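Local coordinates for topoisomerase I-like protein (Leishmania donovani, PDB 2B9S) that probably relaxes supercoiled DNA as one subunit of a heterodimeric type IB topoisomerase, cutting and resealing one strand of the duplex, at residues Glu58-His69 and Glu158-Arg166; Gln180-Glu190 and His201-Val212. All blocks are in the same frame, centred on the assembly; numbering follows the deposited sequence.

Contact 1: Glu58-His69 and Glu158-Arg166; sequences EVATMFAVMKEH and EPPGLFRGR. With nucleotides of chain C; nucleotides of chain B.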
# COMPACT_ATOMS: atom_id res chain seq x y z
N GLU D 58 9.83 -26.87 -7.78
CA GLU D 58 8.90 -25.89 -7.25
C GLU D 58 9.08 -24.54 -7.94
O GLU D 58 8.10 -23.90 -8.33
CB GLU D 58 9.08 -25.75 -5.74
CG GLU D 58 8.21 -24.68 -5.10
CD GLU D 58 8.45 -24.49 -3.62
OE1 GLU D 58 9.57 -24.78 -3.14
OE2 GLU D 58 7.51 -24.01 -2.95
N VAL D 59 10.34 -24.12 -8.08
CA VAL D 59 10.69 -22.85 -8.71
C VAL D 59 10.45 -22.83 -10.23
O VAL D 59 9.93 -21.85 -10.77
CB VAL D 59 12.11 -22.38 -8.29
CG1 VAL D 59 12.51 -21.06 -8.97
CG2 VAL D 59 12.15 -22.21 -6.77
N ALA D 60 10.80 -23.92 -10.91
CA ALA D 60 10.41 -24.15 -12.31
C ALA D 60 8.90 -24.03 -12.54
O ALA D 60 8.46 -23.45 -13.51
CB ALA D 60 10.92 -25.54 -12.80
N THR D 61 8.11 -24.60 -11.62
CA THR D 61 6.66 -24.64 -11.73
C THR D 61 6.08 -23.24 -11.59
O THR D 61 5.09 -22.91 -12.21
CB THR D 61 6.02 -25.64 -10.66
OG1 THR D 61 6.58 -26.95 -10.82
CG2 THR D 61 4.48 -25.75 -10.79
N MET D 62 6.69 -22.42 -10.73
CA MET D 62 6.27 -21.04 -10.51
C MET D 62 6.23 -20.22 -11.82
O MET D 62 5.25 -19.54 -12.11
CB MET D 62 7.21 -20.37 -9.51
CG MET D 62 6.95 -20.69 -8.07
SD MET D 62 8.32 -20.05 -7.08
CE MET D 62 7.91 -20.89 -5.53
N PHE D 63 7.29 -20.33 -12.59
CA PHE D 63 7.44 -19.74 -13.92
C PHE D 63 6.54 -20.39 -14.99
O PHE D 63 5.79 -19.69 -15.69
CB PHE D 63 8.92 -19.87 -14.33
CG PHE D 63 9.27 -19.18 -15.64
CD1 PHE D 63 9.31 -17.79 -15.74
CD2 PHE D 63 9.60 -19.94 -16.76
CE1 PHE D 63 9.65 -17.16 -16.94
CE2 PHE D 63 9.96 -19.31 -17.98
CZ PHE D 63 9.99 -17.92 -18.05
N ALA D 64 6.64 -21.72 -15.12
CA ALA D 64 5.87 -22.52 -16.10
C ALA D 64 4.39 -22.18 -16.14
O ALA D 64 3.78 -22.13 -17.20
CB ALA D 64 6.06 -24.04 -15.83
N VAL D 65 3.85 -22.00 -14.95
CA VAL D 65 2.44 -21.75 -14.65
C VAL D 65 1.99 -20.33 -15.07
O VAL D 65 0.79 -20.06 -15.29
CB VAL D 65 2.31 -22.00 -13.12
CG1 VAL D 65 1.51 -20.94 -12.39
CG2 VAL D 65 1.87 -23.44 -12.82
N MET D 66 2.98 -19.43 -15.21
CA MET D 66 2.74 -18.03 -15.60
C MET D 66 2.79 -17.77 -17.10
O MET D 66 2.85 -16.62 -17.51
CB MET D 66 3.74 -17.11 -14.88
CG MET D 66 3.46 -16.97 -13.40
SD MET D 66 4.54 -15.75 -12.61
CE MET D 66 3.92 -14.21 -13.36
N LYS D 67 2.73 -18.83 -17.91
CA LYS D 67 2.84 -18.78 -19.39
C LYS D 67 1.96 -17.73 -20.12
O LYS D 67 2.37 -17.15 -21.10
CB LYS D 67 2.57 -20.16 -19.99
CG LYS D 67 2.94 -20.30 -21.45
CD LYS D 67 2.34 -21.54 -22.05
CE LYS D 67 2.80 -21.76 -23.50
NZ LYS D 67 2.14 -22.98 -24.08
N GLU D 68 0.74 -17.52 -19.63
CA GLU D 68 -0.18 -16.60 -20.30
C GLU D 68 -0.14 -15.16 -19.73
O GLU D 68 -0.84 -14.27 -20.21
CB GLU D 68 -1.62 -17.21 -20.31
N HIS D 69 0.71 -14.95 -18.73
CA HIS D 69 0.84 -13.65 -18.09
C HIS D 69 1.85 -12.78 -18.83
O HIS D 69 2.84 -13.31 -19.33
CB HIS D 69 1.28 -13.79 -16.63
CG HIS D 69 0.86 -12.64 -15.78
ND1 HIS D 69 1.52 -11.43 -15.80
CD2 HIS D 69 -0.19 -12.48 -14.94
CE1 HIS D 69 0.90 -10.58 -15.01
NE2 HIS D 69 -0.14 -11.20 -14.46
N GLU D 158 3.14 -15.21 3.80
CA GLU D 158 3.22 -15.12 2.34
C GLU D 158 3.87 -16.38 1.81
O GLU D 158 4.97 -16.74 2.28
CB GLU D 158 4.05 -13.91 1.91
CG GLU D 158 3.40 -12.60 2.25
CD GLU D 158 4.22 -11.40 1.80
OE1 GLU D 158 5.06 -11.54 0.88
OE2 GLU D 158 4.02 -10.31 2.38
N PRO D 159 3.19 -17.06 0.86
CA PRO D 159 3.86 -18.17 0.20
C PRO D 159 4.98 -17.70 -0.74
O PRO D 159 4.96 -16.56 -1.23
CB PRO D 159 2.72 -18.90 -0.54
CG PRO D 159 1.62 -17.91 -0.67
CD PRO D 159 1.79 -16.90 0.41
N PRO D 160 5.97 -18.57 -0.98
CA PRO D 160 7.05 -18.26 -1.92
C PRO D 160 6.53 -17.99 -3.35
O PRO D 160 5.48 -18.50 -3.76
CB PRO D 160 7.95 -19.50 -1.88
CG PRO D 160 7.16 -20.58 -1.15
CD PRO D 160 6.12 -19.89 -0.33
N GLY D 161 7.27 -17.20 -4.11
CA GLY D 161 6.85 -16.93 -5.46
C GLY D 161 7.83 -16.05 -6.17
O GLY D 161 8.78 -15.54 -5.57
N LEU D 162 7.61 -15.89 -7.47
CA LEU D 162 8.37 -14.96 -8.30
C LEU D 162 7.86 -13.54 -8.05
O LEU D 162 6.67 -13.26 -8.21
CB LEU D 162 8.23 -15.36 -9.78
CG LEU D 162 8.62 -16.81 -10.08
CD1 LEU D 162 8.56 -17.12 -11.63
CD2 LEU D 162 10.01 -17.10 -9.43
N PHE D 163 8.76 -12.67 -7.61
CA PHE D 163 8.44 -11.27 -7.25
C PHE D 163 7.67 -10.48 -8.31
O PHE D 163 8.17 -10.25 -9.41
CB PHE D 163 9.72 -10.51 -6.88
CG PHE D 163 9.48 -9.06 -6.50
CD1 PHE D 163 10.05 -8.02 -7.23
CD2 PHE D 163 8.70 -8.75 -5.40
CE1 PHE D 163 9.84 -6.71 -6.88
CE2 PHE D 163 8.47 -7.43 -5.03
CZ PHE D 163 9.04 -6.41 -5.76
N ARG D 164 6.47 -10.02 -7.94
CA ARG D 164 5.63 -9.26 -8.86
C ARG D 164 5.75 -7.75 -8.66
O ARG D 164 4.88 -7.10 -8.07
CB ARG D 164 4.18 -9.78 -8.87
CG ARG D 164 4.13 -11.13 -9.61
CD ARG D 164 3.05 -12.07 -9.13
NE ARG D 164 1.85 -11.95 -9.93
CZ ARG D 164 1.33 -12.89 -10.71
NH1 ARG D 164 1.88 -14.09 -10.82
NH2 ARG D 164 0.22 -12.61 -11.38
N GLY D 165 6.85 -7.21 -9.18
CA GLY D 165 7.09 -5.79 -9.12
C GLY D 165 6.22 -5.02 -10.10
O GLY D 165 5.96 -5.47 -11.21
N ARG D 166 5.76 -3.87 -9.64
CA ARG D 166 4.96 -2.94 -10.44
C ARG D 166 5.83 -2.13 -11.38
O ARG D 166 6.96 -1.76 -11.03
CB ARG D 166 4.20 -1.98 -9.51
CG ARG D 166 3.28 -2.62 -8.47
CD ARG D 166 2.15 -3.42 -9.06
NE ARG D 166 1.28 -3.93 -7.99
CZ ARG D 166 0.17 -3.33 -7.53
NH1 ARG D 166 -0.25 -2.18 -8.05
NH2 ARG D 166 -0.51 -3.88 -6.54
P DT C 12 0.38 -12.99 -0.44
OP1 DT C 12 1.16 -14.04 -1.12
OP2 DT C 12 0.15 -13.07 1.02
O5' DT C 12 1.07 -11.60 -0.78
C5' DT C 12 1.46 -11.24 -2.13
C4' DT C 12 1.88 -9.78 -2.14
O4' DT C 12 0.73 -8.98 -1.82
C3' DT C 12 2.95 -9.34 -1.13
O3' DT C 12 3.80 -8.34 -1.75
C2' DT C 12 2.17 -8.66 -0.00
C1' DT C 12 1.15 -8.00 -0.92
N1 DT C 12 0.09 -7.26 -0.22
C2 DT C 12 -0.45 -6.16 -0.85
O2 DT C 12 -0.12 -5.82 -1.97
N3 DT C 12 -1.38 -5.50 -0.09
C4 DT C 12 -1.78 -5.82 1.19
O4 DT C 12 -2.62 -5.16 1.79
C5 DT C 12 -1.17 -6.97 1.79
C7 DT C 12 -1.62 -7.49 3.12
C6 DT C 12 -0.27 -7.61 1.07
P DA C 14 6.59 -2.95 -5.73
OP1 DA C 14 6.72 -2.71 -7.18
OP2 DA C 14 7.79 -3.30 -4.98
O5' DA C 14 5.85 -1.74 -5.02
C5' DA C 14 4.90 -0.91 -5.71
C4' DA C 14 4.67 0.32 -4.85
O4' DA C 14 4.18 -0.05 -3.53
C3' DA C 14 5.95 1.09 -4.56
O3' DA C 14 5.64 2.48 -4.63
C2' DA C 14 6.33 0.66 -3.13
C1' DA C 14 4.95 0.55 -2.48
N9 DA C 14 4.87 -0.22 -1.22
C8 DA C 14 5.49 -1.41 -0.89
N7 DA C 14 5.21 -1.87 0.33
C5 DA C 14 4.35 -0.89 0.84
C6 DA C 14 3.67 -0.74 2.08
N6 DA C 14 3.74 -1.60 3.11
N1 DA C 14 2.90 0.35 2.25
C2 DA C 14 2.77 1.23 1.25
N3 DA C 14 3.35 1.19 0.05
C4 DA C 14 4.14 0.11 -0.10
P DG B 2 -4.30 3.36 -7.03
OP1 DG B 2 -4.21 4.40 -8.07
OP2 DG B 2 -5.52 3.20 -6.19
O5' DG B 2 -3.96 1.92 -7.64
C5' DG B 2 -2.83 1.71 -8.42
C4' DG B 2 -2.70 0.24 -8.77
O4' DG B 2 -2.69 -0.56 -7.58
C3' DG B 2 -3.81 -0.35 -9.64
O3' DG B 2 -3.16 -1.29 -10.47
C2' DG B 2 -4.73 -1.06 -8.64
C1' DG B 2 -3.72 -1.54 -7.62
N9 DG B 2 -4.29 -1.66 -6.28
C8 DG B 2 -5.12 -0.75 -5.66
N7 DG B 2 -5.47 -1.12 -4.46
C5 DG B 2 -4.82 -2.34 -4.29
C6 DG B 2 -4.83 -3.22 -3.20
O6 DG B 2 -5.43 -3.06 -2.14
N1 DG B 2 -4.05 -4.35 -3.41
C2 DG B 2 -3.33 -4.61 -4.56
N2 DG B 2 -2.65 -5.75 -4.57
N3 DG B 2 -3.30 -3.80 -5.60
C4 DG B 2 -4.07 -2.69 -5.39
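Helix 54-64 of the DNA-binding fragment packs through Met-62 and Phe-63 against Leu-162 of the short strand 161-162, and the chain beyond that strand runs on to the bound DNA. The leucine inserts at the helix surface: its CD1 lies 3.6 Å from Phe-63 N and packs on Phe-63 CB, near the plane of the ring at its edge, while CG rests 3.9 Å from Met-62 CB. Met-62 stays extended past CG, which carries it along the strand, with SD 3.8 Å from Gly-161 CA and the methyl CE 3.9 Å from Pro-160 CB. Glu-58 crosses Pro-160 at about a right angle, but its carboxylate is held by a salt bridge to Arg-178.

Nearer the DNA the side chains become more polar, but they touch without bonding one another. Met-66, bent at chi3 (69°), sets its CE 3.3 Å from Arg-164 NH1. His-69 approaches the same guanidinium from the opposite direction, the two planes 68° apart and not hydrogen-bonded; His-69 NE2 hydrogen-bonds a DNA phosphate, and Arg-164 NH2 makes a long, weak ion pair with a phosphate. Two residues on, Arg-166 N donates 2.9 Å to OP1 of DA14 of chain C, and Arg-166 NH1 donates 3.0 Å to O4' of DG2 of chain B. An apolar helix-strand seam leading into a basic loop that contacts the DNA backbone fits the DNA-binding region of a eukaryotic topoisomerase I.

Contact 2: Gln180-Glu190 and His201-Val212; sequences QPEDITINIGE and HKWAAVQHDHTV. With nucleotides of chain A.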
# COMPACT_ATOMS: atom_id res chain seq x y z
N GLN D 180 10.62 -19.48 6.92
CA GLN D 180 10.70 -20.50 7.99
C GLN D 180 10.38 -19.89 9.37
O GLN D 180 10.48 -18.67 9.56
CB GLN D 180 12.09 -21.17 8.00
CG GLN D 180 12.44 -22.02 6.73
CD GLN D 180 11.47 -23.20 6.44
OE1 GLN D 180 11.37 -23.64 5.29
NE2 GLN D 180 10.77 -23.68 7.45
N PRO D 181 9.97 -20.73 10.35
CA PRO D 181 9.85 -20.23 11.72
C PRO D 181 11.09 -19.46 12.21
O PRO D 181 10.94 -18.47 12.94
CB PRO D 181 9.64 -21.51 12.53
CG PRO D 181 9.04 -22.48 11.58
CD PRO D 181 9.59 -22.16 10.24
N GLU D 182 12.29 -19.87 11.78
CA GLU D 182 13.54 -19.23 12.16
C GLU D 182 13.70 -17.81 11.62
O GLU D 182 14.59 -17.07 12.05
CB GLU D 182 14.74 -20.08 11.72
CG GLU D 182 15.00 -21.35 12.58
CD GLU D 182 13.98 -22.50 12.39
OE1 GLU D 182 13.27 -22.58 11.37
OE2 GLU D 182 13.90 -23.36 13.27
N ASP D 183 12.84 -17.44 10.68
CA ASP D 183 12.85 -16.11 10.07
C ASP D 183 11.94 -15.13 10.83
O ASP D 183 12.11 -13.91 10.72
CB ASP D 183 12.39 -16.20 8.60
CG ASP D 183 13.31 -17.08 7.75
OD1 ASP D 183 14.54 -16.96 7.91
OD2 ASP D 183 12.82 -17.87 6.91
N ILE D 184 11.01 -15.68 11.61
CA ILE D 184 9.90 -14.93 12.23
C ILE D 184 10.15 -14.58 13.69
O ILE D 184 10.47 -15.44 14.52
CB ILE D 184 8.56 -15.68 12.06
CG1 ILE D 184 8.24 -15.82 10.57
CG2 ILE D 184 7.40 -14.96 12.78
CD1 ILE D 184 7.25 -16.91 10.23
N THR D 185 10.03 -13.28 13.98
CA THR D 185 10.09 -12.74 15.34
C THR D 185 8.65 -12.58 15.82
O THR D 185 7.81 -11.99 15.14
CB THR D 185 10.86 -11.38 15.38
OG1 THR D 185 12.20 -11.58 14.91
CG2 THR D 185 10.93 -10.81 16.80
N ILE D 186 8.38 -13.15 16.99
CA ILE D 186 7.07 -13.06 17.63
C ILE D 186 7.08 -11.90 18.63
O ILE D 186 8.00 -11.77 19.45
CB ILE D 186 6.69 -14.41 18.30
CG1 ILE D 186 6.47 -15.50 17.23
CG2 ILE D 186 5.50 -14.25 19.23
CD1 ILE D 186 5.10 -15.50 16.52
N ASN D 187 6.08 -11.03 18.52
CA ASN D 187 5.86 -9.98 19.52
C ASN D 187 4.58 -10.28 20.27
O ASN D 187 3.50 -10.35 19.67
CB ASN D 187 5.78 -8.59 18.89
CG ASN D 187 5.85 -7.48 19.92
OD1 ASN D 187 6.81 -7.40 20.66
ND2 ASN D 187 4.85 -6.62 19.95
N ILE D 188 4.72 -10.45 21.59
CA ILE D 188 3.63 -10.90 22.46
C ILE D 188 3.81 -10.38 23.91
O ILE D 188 4.89 -9.89 24.25
CB ILE D 188 3.53 -12.46 22.40
CG1 ILE D 188 2.12 -12.94 22.75
CG2 ILE D 188 4.70 -13.12 23.15
CD1 ILE D 188 1.86 -14.36 22.39
N GLY D 189 2.78 -10.49 24.75
CA GLY D 189 2.88 -10.10 26.17
C GLY D 189 3.77 -11.02 26.98
O GLY D 189 3.78 -12.22 26.76
N GLU D 190 4.51 -10.45 27.94
CA GLU D 190 5.38 -11.21 28.86
C GLU D 190 4.70 -12.40 29.55
O GLU D 190 5.34 -13.40 29.84
CB GLU D 190 5.93 -10.31 29.99
CG GLU D 190 6.36 -8.92 29.62
CD GLU D 190 5.20 -7.96 29.53
OE1 GLU D 190 4.79 -7.36 30.57
OE2 GLU D 190 4.69 -7.80 28.41
N HIS D 201 11.23 -26.95 14.65
CA HIS D 201 11.68 -25.60 14.32
C HIS D 201 11.58 -24.70 15.55
O HIS D 201 10.96 -25.08 16.53
CB HIS D 201 10.88 -25.03 13.14
CG HIS D 201 11.12 -25.76 11.85
ND1 HIS D 201 12.13 -25.40 10.97
CD2 HIS D 201 10.50 -26.82 11.29
CE1 HIS D 201 12.11 -26.22 9.93
NE2 HIS D 201 11.14 -27.10 10.10
N LYS D 202 12.22 -23.53 15.49
CA LYS D 202 12.07 -22.49 16.51
C LYS D 202 11.80 -21.12 15.86
O LYS D 202 12.02 -20.95 14.67
CB LYS D 202 13.31 -22.42 17.41
CG LYS D 202 14.57 -22.76 16.67
CD LYS D 202 15.80 -21.95 17.07
CE LYS D 202 16.79 -21.98 15.90
NZ LYS D 202 18.15 -21.47 16.25
N TRP D 203 11.32 -20.16 16.64
CA TRP D 203 11.18 -18.77 16.21
C TRP D 203 12.56 -18.10 16.16
O TRP D 203 13.52 -18.59 16.76
CB TRP D 203 10.27 -18.00 17.18
CG TRP D 203 8.86 -18.54 17.30
CD1 TRP D 203 8.24 -18.96 18.45
CD2 TRP D 203 7.90 -18.71 16.24
NE1 TRP D 203 6.96 -19.37 18.17
CE2 TRP D 203 6.72 -19.24 16.83
CE3 TRP D 203 7.91 -18.47 14.86
CZ2 TRP D 203 5.57 -19.52 16.08
CZ3 TRP D 203 6.79 -18.75 14.12
CH2 TRP D 203 5.62 -19.27 14.74
N ALA D 204 12.67 -16.98 15.42
CA ALA D 204 13.91 -16.18 15.42
C ALA D 204 14.17 -15.65 16.82
O ALA D 204 15.30 -15.66 17.31
CB ALA D 204 13.81 -15.01 14.44
N ALA D 205 13.09 -15.19 17.45
CA ALA D 205 13.13 -14.46 18.70
C ALA D 205 11.69 -14.29 19.18
O ALA D 205 10.76 -14.32 18.37
CB ALA D 205 13.82 -13.08 18.51
N VAL D 206 11.53 -14.15 20.49
CA VAL D 206 10.24 -13.83 21.11
C VAL D 206 10.52 -12.59 21.94
O VAL D 206 11.45 -12.57 22.74
CB VAL D 206 9.66 -15.00 21.96
CG1 VAL D 206 8.34 -14.63 22.60
CG2 VAL D 206 9.48 -16.26 21.12
N GLN D 207 9.78 -11.52 21.68
CA GLN D 207 9.96 -10.27 22.38
C GLN D 207 8.61 -9.80 22.91
O GLN D 207 7.55 -10.39 22.61
CB GLN D 207 10.60 -9.22 21.46
CG GLN D 207 9.76 -8.90 20.20
CD GLN D 207 10.30 -7.74 19.41
OE1 GLN D 207 11.43 -7.80 18.92
NE2 GLN D 207 9.50 -6.68 19.28
N HIS D 208 8.66 -8.73 23.71
CA HIS D 208 7.52 -8.24 24.46
C HIS D 208 7.54 -6.74 24.41
O HIS D 208 7.62 -6.09 25.46
CB HIS D 208 7.58 -8.74 25.93
CG HIS D 208 7.89 -10.20 26.05
ND1 HIS D 208 7.01 -11.18 25.64
CD2 HIS D 208 9.01 -10.84 26.47
CE1 HIS D 208 7.57 -12.37 25.83
NE2 HIS D 208 8.77 -12.19 26.34
N ASP D 209 7.46 -6.19 23.20
CA ASP D 209 7.58 -4.75 22.97
C ASP D 209 6.19 -4.09 22.98
O ASP D 209 5.40 -4.25 22.04
CB ASP D 209 8.36 -4.46 21.66
CG ASP D 209 8.73 -2.98 21.47
OD1 ASP D 209 8.37 -2.12 22.31
OD2 ASP D 209 9.38 -2.65 20.45
N HIS D 210 5.91 -3.36 24.06
CA HIS D 210 4.61 -2.69 24.28
C HIS D 210 4.48 -1.39 23.47
O HIS D 210 3.42 -0.77 23.45
CB HIS D 210 4.40 -2.35 25.77
CG HIS D 210 4.22 -3.54 26.68
ND1 HIS D 210 3.00 -3.89 27.22
CD2 HIS D 210 5.12 -4.42 27.19
CE1 HIS D 210 3.15 -4.95 28.00
NE2 HIS D 210 4.42 -5.29 27.99
N THR D 211 5.57 -1.00 22.80
CA THR D 211 5.61 0.25 22.03
C THR D 211 5.33 0.04 20.55
O THR D 211 5.33 1.01 19.76
CB THR D 211 6.97 0.99 22.18
OG1 THR D 211 8.03 0.16 21.66
CG2 THR D 211 7.27 1.34 23.65
N VAL D 212 5.10 -1.22 20.16
CA VAL D 212 4.72 -1.57 18.77
C VAL D 212 3.37 -2.31 18.70
O VAL D 212 2.88 -2.79 19.73
CB VAL D 212 5.89 -2.30 17.97
CG1 VAL D 212 7.15 -1.42 17.93
CG2 VAL D 212 6.20 -3.70 18.52
P DC A 8 4.00 0.38 14.82
OP1 DC A 8 4.40 1.26 15.90
OP2 DC A 8 3.70 -1.05 15.15
O5' DC A 8 2.71 0.77 13.95
C5' DC A 8 2.34 2.03 13.55
C4' DC A 8 2.35 2.23 12.02
O4' DC A 8 3.47 1.65 11.33
C3' DC A 8 1.19 1.80 11.15
O3' DC A 8 0.03 2.59 11.47
C2' DC A 8 1.78 2.24 9.80
C1' DC A 8 3.29 2.13 10.01
N1 DC A 8 3.93 1.22 9.00
C2 DC A 8 4.22 1.76 7.73
O2 DC A 8 3.96 2.95 7.50
N3 DC A 8 4.79 0.97 6.79
C4 DC A 8 5.06 -0.32 7.06
N4 DC A 8 5.63 -1.03 6.09
C5 DC A 8 4.76 -0.91 8.35
C6 DC A 8 4.19 -0.10 9.28
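A chi1 of -168° swings the Asn-187 amide toward the loop after strand 205-207, and Gln-207, its CG set between the backbone N and the carbonyl carbon, comes across to meet it, the two amide planes 82° apart. These side chains extend a parallel pairing of strands 185-187 and 205-207, at the edge of a mixed sheet. The pairing is carried by Ile-186 N to Ala-205 O, Gln-207 N to Ile-186 O (2.9 Å) and Ile-188 N to Gln-207 O. Asn-187 OD1 takes two donors: Asp-209 N, on a lone pair in the carbonyl plane at 2.9 Å, and Gln-207 NE2, from above that plane at 3.1 Å. Asn-187 ND2 returns a bond to Asp-209 O, so both ends of the amide are bonded to the loop, which fixes the rotation of the Asn-187 side chain; Trp-214 O is a further acceptor for ND2.

On the sheet face that bears Ile-186, its CG1 sits over the Trp-203 five-membered ring, 3.7 Å from the centroid, a CH-pi contact; Trp-203 NE1 bonds Pro-195 O. At the start of the segments, the Glu-182 carboxylate spans two donors, OE1 accepting from His-201 ND1 and OE2 from Lys-202 N (2.8 Å). At the far end His-208 ND1 reaches Ile-188 O at 2.8 Å, and His-210 NE2 donates to Glu-190 OE2 at 2.6 Å, the donor lying 44° out of the carboxylate plane.

Overall arrangement
Contact 1 closes before contact 2 opens along the chain, and all four segments fall within the eukaryotic topoisomerase I DNA-binding fragment. Their centres are 29 Å apart, and although the nearest atoms come within about 8 Å, the two do not touch. They belong to different sheets: strand 161-162 of contact 1 pairs with 175-176, whereas strands 185-187 and 205-207 lie in the mixed sheet with 216-219 and 226-229. Lys-227 of that second sheet forms a salt bridge with Glu-158, tying the two regions together. Both contacts meet the DNA, closely in contact 1 and marginally at Val-212 in contact 2, consistent with a protein that encircles the duplex.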